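Local coordinates for uncharacterized protein (Nostoc punctiforme, PDB 2QDR) that is of unknown function but has a double-stranded beta-helix (cupin) fold and may be a dioxygenase, at residues Trp194-Lys208 with Trp220-Met234. Residues are numbered along the deposited sequence; the frame is centred on the assembly and turned at random.
Sequences WGKADTVQFVQANKK and WLLAILPHFDNKYQM
K207 and W220 meet across an antiparallel beta hairpin of the cupin-type double-stranded beta-helix, formed by strands 205-212 and 218-224, with F202 of the loop before strand 205-212 packed against one face. The pairing rests on the register A205-I224, N206-A223, K207-L222 and K208-L221: N206 and A223 exchange two backbone hydrogen bonds, the A223 N to N206 O bond being 2.8 Å long and nearly straight, and K208 and L221 exchange two more.

On the face carrying A205, K207, L222 and I224, the F202 ring is met by L222, I224, F228 and M234. I224 CD1 lies at its edge, and F202 CE2 is 4.0 Å from L222 CD2. The F228 ring is near parallel (22°) but slid so far aside that the two barely overlap. Selenomethionine M234 touches F202 CE1 with CE, while M234 SE stands obliquely to the F202 ring, 5.1 Å from its centroid, a Met-aromatic contact. An unidentified ligand lies beside F202.

On the other face W194 is sandwiched: K208 CE over one side, and A223 CB over the opposite side, 3.5 Å from the centroid of the six-membered ring. W194 NE1 donates a hydrogen bond to P226 O of a second subunit, tying this face to the subunit interface.

K207, extended until chi4 bends (78°), sets NZ over the indole face, 3.3 Å from the centroid of the W220 six-membered ring and 26° off its normal, a cation-pi contact; CE lies over the same ring. With an alanine here instead of W220, K207 is likely to lose both the face under its ammonium and the packing of its CE. Further back along the lysine, K207 CG lies 3.7 Å from W220 CD1.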
ATOM      1  N   TRP A 194      -7.473 -18.232   0.027  1.00 59.52           N
ATOM      2  CA  TRP A 194      -7.743 -17.596  -1.269  1.00 58.58           C
ATOM      3  C   TRP A 194      -6.891 -16.353  -1.450  1.00 58.51           C
ATOM      4  O   TRP A 194      -6.688 -15.592  -0.505  1.00 56.68           O
ATOM      5  CB  TRP A 194      -9.211 -17.203  -1.451  1.00 57.58           C
ATOM      6  CG  TRP A 194     -10.125 -18.356  -1.620  1.00 55.96           C
ATOM      7  CD1 TRP A 194     -10.998 -18.843  -0.711  1.00 51.77           C
ATOM      8  CD2 TRP A 194     -10.235 -19.192  -2.780  1.00 57.71           C
ATOM      9  NE1 TRP A 194     -11.668 -19.912  -1.234  1.00 54.84           N
ATOM     10  CE2 TRP A 194     -11.219 -20.157  -2.502  1.00 54.73           C
ATOM     11  CE3 TRP A 194      -9.598 -19.216  -4.028  1.00 56.24           C
ATOM     12  CZ2 TRP A 194     -11.571 -21.155  -3.414  1.00 54.49           C
ATOM     13  CZ3 TRP A 194      -9.936 -20.220  -4.937  1.00 55.41           C
ATOM     14  CH2 TRP A 194     -10.916 -21.167  -4.629  1.00 54.96           C
ATOM     15  N   GLY A 195      -6.414 -16.159  -2.676  1.00 59.89           N
ATOM     16  CA  GLY A 195      -5.586 -15.014  -3.041  1.00 61.70           C
ATOM     17  C   GLY A 195      -6.131 -14.355  -4.290  1.00 63.92           C
ATOM     18  O   GLY A 195      -7.089 -14.855  -4.906  1.00 63.83           O
ATOM     19  N   LYS A 196      -5.511 -13.229  -4.657  1.00 65.98           N
ATOM     20  CA  LYS A 196      -5.897 -12.449  -5.841  1.00 66.55           C
ATOM     21  C   LYS A 196      -5.734 -13.258  -7.132  1.00 67.42           C
ATOM     22  O   LYS A 196      -4.855 -14.115  -7.234  1.00 67.94           O
ATOM     23  CB  LYS A 196      -5.078 -11.146  -5.931  1.00 66.14           C
ATOM     24  N   ALA A 197      -6.622 -13.010  -8.091  1.00 68.43           N
ATOM     25  CA  ALA A 197      -6.588 -13.667  -9.389  1.00 68.76           C
ATOM     26  C   ALA A 197      -5.523 -12.971 -10.244  1.00 69.58           C
ATOM     27  O   ALA A 197      -5.171 -11.810  -9.974  1.00 69.84           O
ATOM     28  CB  ALA A 197      -7.938 -13.593 -10.044  1.00 68.98           C
ATOM     29  N   ASP A 198      -5.025 -13.664 -11.271  1.00 70.02           N
ATOM     30  CA  ASP A 198      -3.972 -13.121 -12.161  1.00 70.83           C
ATOM     31  C   ASP A 198      -4.478 -12.239 -13.317  1.00 70.76           C
ATOM     32  O   ASP A 198      -4.041 -11.085 -13.445  1.00 70.30           O
ATOM     33  CB  ASP A 198      -3.099 -14.251 -12.727  1.00 72.18           C
ATOM     34  CG  ASP A 198      -2.306 -14.984 -11.651  1.00 74.98           C
ATOM     35  OD1 ASP A 198      -2.730 -15.036 -10.475  1.00 76.68           O
ATOM     36  OD2 ASP A 198      -1.253 -15.543 -12.002  1.00 81.73           O
ATOM     37  N   THR A 199      -5.380 -12.775 -14.150  1.00 70.77           N
ATOM     38  CA  THR A 199      -5.920 -12.025 -15.315  1.00 70.71           C
ATOM     39  C   THR A 199      -6.775 -10.799 -14.955  1.00 69.97           C
ATOM     40  O   THR A 199      -7.384 -10.738 -13.882  1.00 70.47           O
ATOM     41  CB  THR A 199      -6.787 -12.902 -16.235  1.00 71.21           C
ATOM     42  OG1 THR A 199      -7.856 -13.466 -15.466  1.00 75.98           O
ATOM     43  CG2 THR A 199      -5.956 -14.013 -16.886  1.00 74.01           C
ATOM     44  N   VAL A 200      -6.806  -9.845 -15.887  1.00 69.31           N
ATOM     45  CA  VAL A 200      -7.559  -8.584 -15.760  1.00 68.86           C
ATOM     46  C   VAL A 200      -9.087  -8.776 -15.831  1.00 69.36           C
ATOM     47  O   VAL A 200      -9.848  -8.025 -15.201  1.00 68.90           O
ATOM     48  CB  VAL A 200      -7.086  -7.539 -16.851  1.00 68.72           C
ATOM     49  CG1 VAL A 200      -7.985  -6.278 -16.914  1.00 67.07           C
ATOM     50  CG2 VAL A 200      -5.605  -7.156 -16.637  1.00 68.59           C
ATOM     51  N   GLN A 201      -9.529  -9.784 -16.584  1.00 69.96           N
ATOM     52  CA  GLN A 201     -10.961 -10.064 -16.751  1.00 70.43           C
ATOM     53  C   GLN A 201     -11.601 -10.745 -15.520  1.00 70.16           C
ATOM     54  O   GLN A 201     -12.782 -10.493 -15.229  1.00 71.21           O
ATOM     55  CB  GLN A 201     -11.227 -10.928 -17.988  1.00 71.26           C
ATOM     56  CG  GLN A 201     -10.768 -10.395 -19.387  1.00 74.24           C
ATOM     57  CD  GLN A 201      -9.295 -10.627 -19.728  1.00 73.96           C
ATOM     58  OE1 GLN A 201      -8.531 -11.174 -18.934  1.00 77.64           O
ATOM     59  NE2 GLN A 201      -8.907 -10.237 -20.936  1.00 72.45           N
ATOM     60  N   PHE A 202     -10.836 -11.596 -14.818  1.00 68.68           N
ATOM     61  CA  PHE A 202     -11.307 -12.303 -13.611  1.00 67.98           C
ATOM     62  C   PHE A 202     -10.904 -11.603 -12.295  1.00 67.56           C
ATOM     63  O   PHE A 202     -10.427 -12.258 -11.370  1.00 67.60           O
ATOM     64  CB  PHE A 202     -10.810 -13.761 -13.613  1.00 68.51           C
ATOM     65  CG  PHE A 202     -11.427 -14.620 -14.681  1.00 69.10           C
ATOM     66  CD1 PHE A 202     -10.925 -14.634 -15.969  1.00 72.96           C
ATOM     67  CD2 PHE A 202     -12.495 -15.459 -14.383  1.00 70.54           C
ATOM     68  CE1 PHE A 202     -11.485 -15.458 -16.937  1.00 72.82           C
ATOM     69  CE2 PHE A 202     -13.055 -16.275 -15.355  1.00 70.10           C
ATOM     70  CZ  PHE A 202     -12.551 -16.261 -16.626  1.00 70.23           C
ATOM     71  N   VAL A 203     -11.089 -10.280 -12.223  1.00 67.90           N
ATOM     72  CA  VAL A 203     -10.790  -9.486 -11.006  1.00 68.35           C
ATOM     73  C   VAL A 203     -11.752  -9.854  -9.848  1.00 68.04           C
ATOM     74  O   VAL A 203     -11.327  -9.920  -8.693  1.00 68.18           O
ATOM     75  CB  VAL A 203     -10.788  -7.912 -11.292  1.00 69.08           C
ATOM     76  CG1 VAL A 203     -10.907  -7.043 -10.013  1.00 70.70           C
ATOM     77  CG2 VAL A 203      -9.562  -7.508 -12.089  1.00 69.19           C
ATOM     78  N   GLN A 204     -13.028 -10.110 -10.172  1.00 67.47           N
ATOM     79  CA  GLN A 204     -14.065 -10.491  -9.200  1.00 66.09           C
ATOM     80  C   GLN A 204     -14.103 -12.005  -9.068  1.00 64.96           C
ATOM     81  O   GLN A 204     -15.108 -12.670  -9.350  1.00 64.91           O
ATOM     82  CB  GLN A 204     -15.437  -9.941  -9.615  1.00 66.65           C
ATOM     83  CG  GLN A 204     -15.573  -8.413  -9.738  1.00 67.29           C
ATOM     84  CD  GLN A 204     -15.333  -7.642  -8.432  1.00 69.33           C
ATOM     85  OE1 GLN A 204     -16.243  -6.985  -7.927  1.00 70.88           O
ATOM     86  NE2 GLN A 204     -14.126  -7.741  -7.874  1.00 65.68           N
ATOM     87  N   ALA A 205     -12.979 -12.534  -8.612  1.00 63.15           N
ATOM     88  CA  ALA A 205     -12.782 -13.947  -8.422  1.00 61.73           C
ATOM     89  C   ALA A 205     -11.508 -14.080  -7.637  1.00 61.14           C
ATOM     90  O   ALA A 205     -10.766 -13.112  -7.489  1.00 60.34           O
ATOM     91  CB  ALA A 205     -12.663 -14.656  -9.740  1.00 60.94           C
ATOM     92  N   ASN A 206     -11.286 -15.271  -7.105  1.00 61.11           N
ATOM     93  CA  ASN A 206     -10.098 -15.577  -6.342  1.00 61.57           C
ATOM     94  C   ASN A 206      -9.485 -16.844  -6.882  1.00 62.12           C
ATOM     95  O   ASN A 206     -10.173 -17.663  -7.497  1.00 62.36           O
ATOM     96  CB  ASN A 206     -10.430 -15.686  -4.860  1.00 61.55           C
ATOM     97  CG  ASN A 206     -10.691 -14.335  -4.221  1.00 64.06           C
ATOM     98  OD1 ASN A 206     -11.687 -14.152  -3.535  1.00 72.88           O
ATOM     99  ND2 ASN A 206      -9.811 -13.374  -4.469  1.00 63.85           N
ATOM    100  N   LYS A 207      -8.201 -17.019  -6.585  1.00 62.56           N
ATOM    101  CA  LYS A 207      -7.418 -18.121  -7.090  1.00 63.10           C
ATOM    102  C   LYS A 207      -6.630 -18.841  -5.991  1.00 62.10           C
ATOM    103  O   LYS A 207      -6.252 -18.231  -4.991  1.00 61.07           O
ATOM    104  CB  LYS A 207      -6.465 -17.470  -8.096  1.00 63.84           C
ATOM    105  CG  LYS A 207      -5.846 -18.287  -9.205  1.00 66.16           C
ATOM    106  CD  LYS A 207      -4.868 -17.352  -9.959  1.00 67.17           C
ATOM    107  CE  LYS A 207      -4.287 -17.912 -11.261  1.00 68.97           C
ATOM    108  NZ  LYS A 207      -5.228 -17.836 -12.408  1.00 65.22           N
ATOM    109  N   LYS A 208      -6.435 -20.149  -6.160  1.00 62.33           N
ATOM    110  CA  LYS A 208      -5.628 -20.974  -5.250  1.00 61.97           C
ATOM    111  C   LYS A 208      -4.629 -21.753  -6.070  1.00 62.67           C
ATOM    112  O   LYS A 208      -4.985 -22.779  -6.654  1.00 64.32           O
ATOM    113  CB  LYS A 208      -6.425 -21.979  -4.425  1.00 61.20           C
ATOM    114  CG  LYS A 208      -7.035 -21.467  -3.169  1.00 61.82           C
ATOM    115  CD  LYS A 208      -7.770 -22.600  -2.469  1.00 60.09           C
ATOM    116  CE  LYS A 208      -8.429 -22.106  -1.220  1.00 59.38           C
ATOM    117  NZ  LYS A 208      -9.076 -23.177  -0.427  1.00 59.66           N
ATOM    118  N   TRP A 220      -4.526 -24.589 -10.716  1.00 60.20           N
ATOM    119  CA  TRP A 220      -5.127 -23.813  -9.631  1.00 60.85           C
ATOM    120  C   TRP A 220      -6.626 -24.006  -9.553  1.00 60.19           C
ATOM    121  O   TRP A 220      -7.235 -24.507 -10.489  1.00 61.40           O
ATOM    122  CB  TRP A 220      -4.851 -22.311  -9.783  1.00 61.88           C
ATOM    123  CG  TRP A 220      -5.436 -21.687 -11.012  1.00 62.44           C
ATOM    124  CD1 TRP A 220      -6.736 -21.290 -11.202  1.00 62.51           C
ATOM    125  CD2 TRP A 220      -4.734 -21.331 -12.197  1.00 63.06           C
ATOM    126  NE1 TRP A 220      -6.887 -20.746 -12.453  1.00 63.79           N
ATOM    127  CE2 TRP A 220      -5.673 -20.757 -13.085  1.00 64.12           C
ATOM    128  CE3 TRP A 220      -3.401 -21.440 -12.600  1.00 63.04           C
ATOM    129  CZ2 TRP A 220      -5.319 -20.289 -14.351  1.00 61.94           C
ATOM    130  CZ3 TRP A 220      -3.052 -20.984 -13.861  1.00 64.14           C
ATOM    131  CH2 TRP A 220      -4.011 -20.409 -14.721  1.00 62.20           C
ATOM    132  N   LEU A 221      -7.183 -23.604  -8.420  1.00 60.16           N
ATOM    133  CA  LEU A 221      -8.613 -23.611  -8.170  1.00 60.60           C
ATOM    134  C   LEU A 221      -9.046 -22.181  -8.349  1.00 61.07           C
ATOM    135  O   LEU A 221      -8.349 -21.280  -7.875  1.00 61.46           O
ATOM    136  CB  LEU A 221      -8.979 -24.117  -6.773  1.00 60.11           C
ATOM    137  CG  LEU A 221      -9.212 -25.621  -6.607  1.00 62.49           C
ATOM    138  CD1 LEU A 221      -8.207 -26.471  -7.366  1.00 64.58           C
ATOM    139  CD2 LEU A 221      -9.221 -25.969  -5.130  1.00 62.56           C
ATOM    140  N   LEU A 222     -10.161 -21.982  -9.060  1.00 61.43           N
ATOM    141  CA  LEU A 222     -10.736 -20.661  -9.322  1.00 61.82           C
ATOM    142  C   LEU A 222     -12.088 -20.571  -8.636  1.00 62.25           C
ATOM    143  O   LEU A 222     -12.956 -21.413  -8.866  1.00 63.15           O
ATOM    144  CB  LEU A 222     -10.931 -20.424 -10.821  1.00 61.82           C
ATOM    145  CG  LEU A 222     -11.501 -19.065 -11.279  1.00 61.42           C
ATOM    146  CD1 LEU A 222     -10.547 -17.941 -10.974  1.00 55.51           C
ATOM    147  CD2 LEU A 222     -11.815 -19.085 -12.774  1.00 63.27           C
ATOM    148  N   ALA A 223     -12.262 -19.551  -7.803  1.00 61.74           N
ATOM    149  CA  ALA A 223     -13.510 -19.320  -7.101  1.00 61.29           C
ATOM    150  C   ALA A 223     -14.115 -18.101  -7.751  1.00 61.55           C
ATOM    151  O   ALA A 223     -13.523 -17.015  -7.668  1.00 61.22           O
ATOM    152  CB  ALA A 223     -13.289 -19.075  -5.632  1.00 60.89           C
ATOM    153  N   ILE A 224     -15.249 -18.281  -8.429  1.00 60.99           N
ATOM    154  CA  ILE A 224     -15.942 -17.174  -9.076  1.00 61.44           C
ATOM    155  C   ILE A 224     -17.025 -16.745  -8.119  1.00 61.67           C
ATOM    156  O   ILE A 224     -17.834 -17.571  -7.692  1.00 61.62           O
ATOM    157  CB  ILE A 224     -16.561 -17.541 -10.429  1.00 61.85           C
ATOM    158  CG1 ILE A 224     -15.457 -18.026 -11.388  1.00 62.51           C
ATOM    159  CG2 ILE A 224     -17.350 -16.325 -10.999  1.00 62.44           C
ATOM    160  CD1 ILE A 224     -15.927 -18.404 -12.768  1.00 61.61           C
ATOM    161  N   LEU A 225     -17.037 -15.462  -7.777  1.00 61.73           N
ATOM    162  CA  LEU A 225     -18.041 -14.941  -6.866  1.00 62.13           C
ATOM    163  C   LEU A 225     -19.378 -14.816  -7.572  1.00 61.73           C
ATOM    164  O   LEU A 225     -19.419 -14.834  -8.804  1.00 62.36           O
ATOM    165  CB  LEU A 225     -17.626 -13.562  -6.340  1.00 63.22           C
ATOM    166  CG  LEU A 225     -16.334 -13.504  -5.520  1.00 66.59           C
ATOM    167  CD1 LEU A 225     -15.976 -12.072  -5.114  1.00 70.65           C
ATOM    168  CD2 LEU A 225     -16.471 -14.361  -4.307  1.00 69.19           C
ATOM    169  N   PRO A 226     -20.486 -14.711  -6.807  1.00 61.37           N
ATOM    170  CA  PRO A 226     -21.798 -14.515  -7.438  1.00 61.23           C
ATOM    171  C   PRO A 226     -21.874 -13.217  -8.271  1.00 61.07           C
ATOM    172  O   PRO A 226     -20.954 -12.415  -8.248  1.00 61.26           O
ATOM    173  CB  PRO A 226     -22.748 -14.423  -6.240  1.00 61.47           C
ATOM    174  CG  PRO A 226     -22.061 -15.110  -5.147  1.00 60.84           C
ATOM    175  CD  PRO A 226     -20.614 -14.825  -5.340  1.00 60.73           C
ATOM    176  N   HIS A 227     -22.965 -13.026  -8.998  1.00 61.02           N
ATOM    177  CA  HIS A 227     -23.171 -11.848  -9.866  1.00 60.73           C
ATOM    178  C   HIS A 227     -21.971 -11.522 -10.784  1.00 60.57           C
ATOM    179  O   HIS A 227     -21.636 -10.352 -10.979  1.00 61.84           O
ATOM    180  CB  HIS A 227     -23.536 -10.576  -9.067  1.00 59.40           C
ATOM    181  CG  HIS A 227     -24.672 -10.753  -8.115  1.00 58.91           C
ATOM    182  ND1 HIS A 227     -24.747 -10.078  -6.917  1.00 56.53           N
ATOM    183  CD2 HIS A 227     -25.732 -11.592  -8.138  1.00 59.76           C
ATOM    184  CE1 HIS A 227     -25.844 -10.437  -6.277  1.00 57.53           C
ATOM    185  NE2 HIS A 227     -26.460 -11.357  -6.997  1.00 57.91           N
ATOM    186  N   PHE A 228     -21.344 -12.557 -11.333  1.00 60.07           N
ATOM    187  CA  PHE A 228     -20.182 -12.412 -12.199  1.00 60.11           C
ATOM    188  C   PHE A 228     -20.598 -12.232 -13.645  1.00 61.09           C
ATOM    189  O   PHE A 228     -21.562 -12.853 -14.094  1.00 60.57           O
ATOM    190  CB  PHE A 228     -19.266 -13.644 -12.056  1.00 59.74           C
ATOM    191  CG  PHE A 228     -18.045 -13.635 -12.964  1.00 58.05           C
ATOM    192  CD1 PHE A 228     -16.921 -12.888 -12.640  1.00 56.40           C
ATOM    193  CD2 PHE A 228     -18.012 -14.416 -14.123  1.00 59.49           C
ATOM    194  CE1 PHE A 228     -15.800 -12.896 -13.465  1.00 60.94           C
ATOM    195  CE2 PHE A 228     -16.887 -14.435 -14.958  1.00 56.09           C
ATOM    196  CZ  PHE A 228     -15.784 -13.683 -14.631  1.00 58.01           C
ATOM    197  N   ASP A 229     -19.862 -11.374 -14.356  1.00 61.62           N
ATOM    198  CA  ASP A 229     -20.087 -11.100 -15.764  1.00 61.92           C
ATOM    199  C   ASP A 229     -18.796 -10.528 -16.365  1.00 61.89           C
ATOM    200  O   ASP A 229     -18.498  -9.358 -16.171  1.00 60.40           O
ATOM    201  CB  ASP A 229     -21.273 -10.144 -15.935  1.00 62.35           C
ATOM    202  CG  ASP A 229     -21.665  -9.930 -17.395  1.00 63.09           C
ATOM    203  OD1 ASP A 229     -21.013 -10.484 -18.293  1.00 65.27           O
ATOM    204  OD2 ASP A 229     -22.656  -9.217 -17.638  1.00 67.19           O
ATOM    205  N   ASN A 230     -18.046 -11.340 -17.117  1.00 63.12           N
ATOM    206  CA  ASN A 230     -16.770 -10.863 -17.732  1.00 63.63           C
ATOM    207  C   ASN A 230     -16.970  -9.862 -18.891  1.00 62.92           C
ATOM    208  O   ASN A 230     -15.988  -9.376 -19.440  1.00 62.71           O
ATOM    209  CB  ASN A 230     -15.830 -12.019 -18.143  1.00 63.59           C
ATOM    210  CG  ASN A 230     -16.374 -12.858 -19.267  1.00 65.80           C
ATOM    211  OD1 ASN A 230     -17.398 -12.549 -19.887  1.00 69.53           O
ATOM    212  ND2 ASN A 230     -15.702 -13.953 -19.530  1.00 63.12           N
ATOM    213  N   LYS A 231     -18.214  -9.690 -19.343  1.00 63.22           N
ATOM    214  CA  LYS A 231     -18.623  -8.691 -20.361  1.00 64.09           C
ATOM    215  C   LYS A 231     -18.289  -8.959 -21.814  1.00 63.09           C
ATOM    216  O   LYS A 231     -19.133  -8.691 -22.661  1.00 63.76           O
ATOM    217  CB  LYS A 231     -18.127  -7.271 -19.935  1.00 64.74           C
ATOM    218  CG  LYS A 231     -18.735  -6.853 -18.583  1.00 65.03           C
ATOM    219  CD  LYS A 231     -17.878  -5.890 -17.775  1.00 67.17           C
ATOM    220  CE  LYS A 231     -18.408  -5.810 -16.329  1.00 70.73           C
ATOM    221  NZ  LYS A 231     -17.512  -5.051 -15.425  1.00 74.15           N
ATOM    222  N   TYR A 232     -17.104  -9.499 -22.111  1.00 62.27           N
ATOM    223  CA  TYR A 232     -16.685  -9.719 -23.488  1.00 60.90           C
ATOM    224  C   TYR A 232     -16.238 -11.151 -23.742  1.00 60.84           C
ATOM    225  O   TYR A 232     -16.201 -11.971 -22.835  1.00 60.61           O
ATOM    226  CB  TYR A 232     -15.516  -8.776 -23.773  1.00 60.67           C
ATOM    227  CG  TYR A 232     -15.609  -7.439 -23.064  1.00 61.18           C
ATOM    228  CD1 TYR A 232     -16.563  -6.493 -23.426  1.00 60.83           C
ATOM    229  CD2 TYR A 232     -14.725  -7.116 -22.030  1.00 62.06           C
ATOM    230  CE1 TYR A 232     -16.650  -5.271 -22.761  1.00 60.63           C
ATOM    231  CE2 TYR A 232     -14.802  -5.895 -21.368  1.00 60.24           C
ATOM    232  CZ  TYR A 232     -15.759  -4.977 -21.738  1.00 60.55           C
ATOM    233  OH  TYR A 232     -15.827  -3.763 -21.081  1.00 63.58           O
ATOM    234  N   GLN A 233     -15.909 -11.448 -24.995  1.00 60.79           N
ATOM    235  CA  GLN A 233     -15.395 -12.758 -25.360  1.00 61.59           C
ATOM    236  C   GLN A 233     -13.908 -12.700 -25.048  1.00 61.92           C
ATOM    237  O   GLN A 233     -13.382 -11.617 -24.773  1.00 61.81           O
ATOM    238  CB  GLN A 233     -15.615 -13.091 -26.835  1.00 61.60           C
ATOM    239  CG  GLN A 233     -17.074 -13.056 -27.261  1.00 61.75           C
ATOM    240  CD  GLN A 233     -17.287 -13.466 -28.708  1.00 60.99           C
ATOM    241  OE1 GLN A 233     -16.691 -14.423 -29.204  1.00 60.02           O
ATOM    242  NE2 GLN A 233     -18.186 -12.766 -29.378  1.00 70.00           N
HETATM  243  N   MSE A 234     -13.235 -13.850 -25.085  1.00 62.38           N
HETATM  244  CA  MSE A 234     -11.795 -13.915 -24.808  1.00 64.05           C
HETATM  245  C   MSE A 234     -11.001 -14.792 -25.770  1.00 61.73           C
HETATM  246  O   MSE A 234     -11.238 -15.991 -25.875  1.00 60.08           O
HETATM  247  CB  MSE A 234     -11.537 -14.449 -23.409  1.00 64.93           C
HETATM  248  CG  MSE A 234     -12.007 -13.559 -22.284  1.00 69.30           C
HETATM  249 SE   MSE A 234     -11.651 -14.537 -20.630  0.75 69.79          SE
HETATM  250  CE  MSE A 234     -12.536 -13.511 -19.459  1.00 76.48           C
TER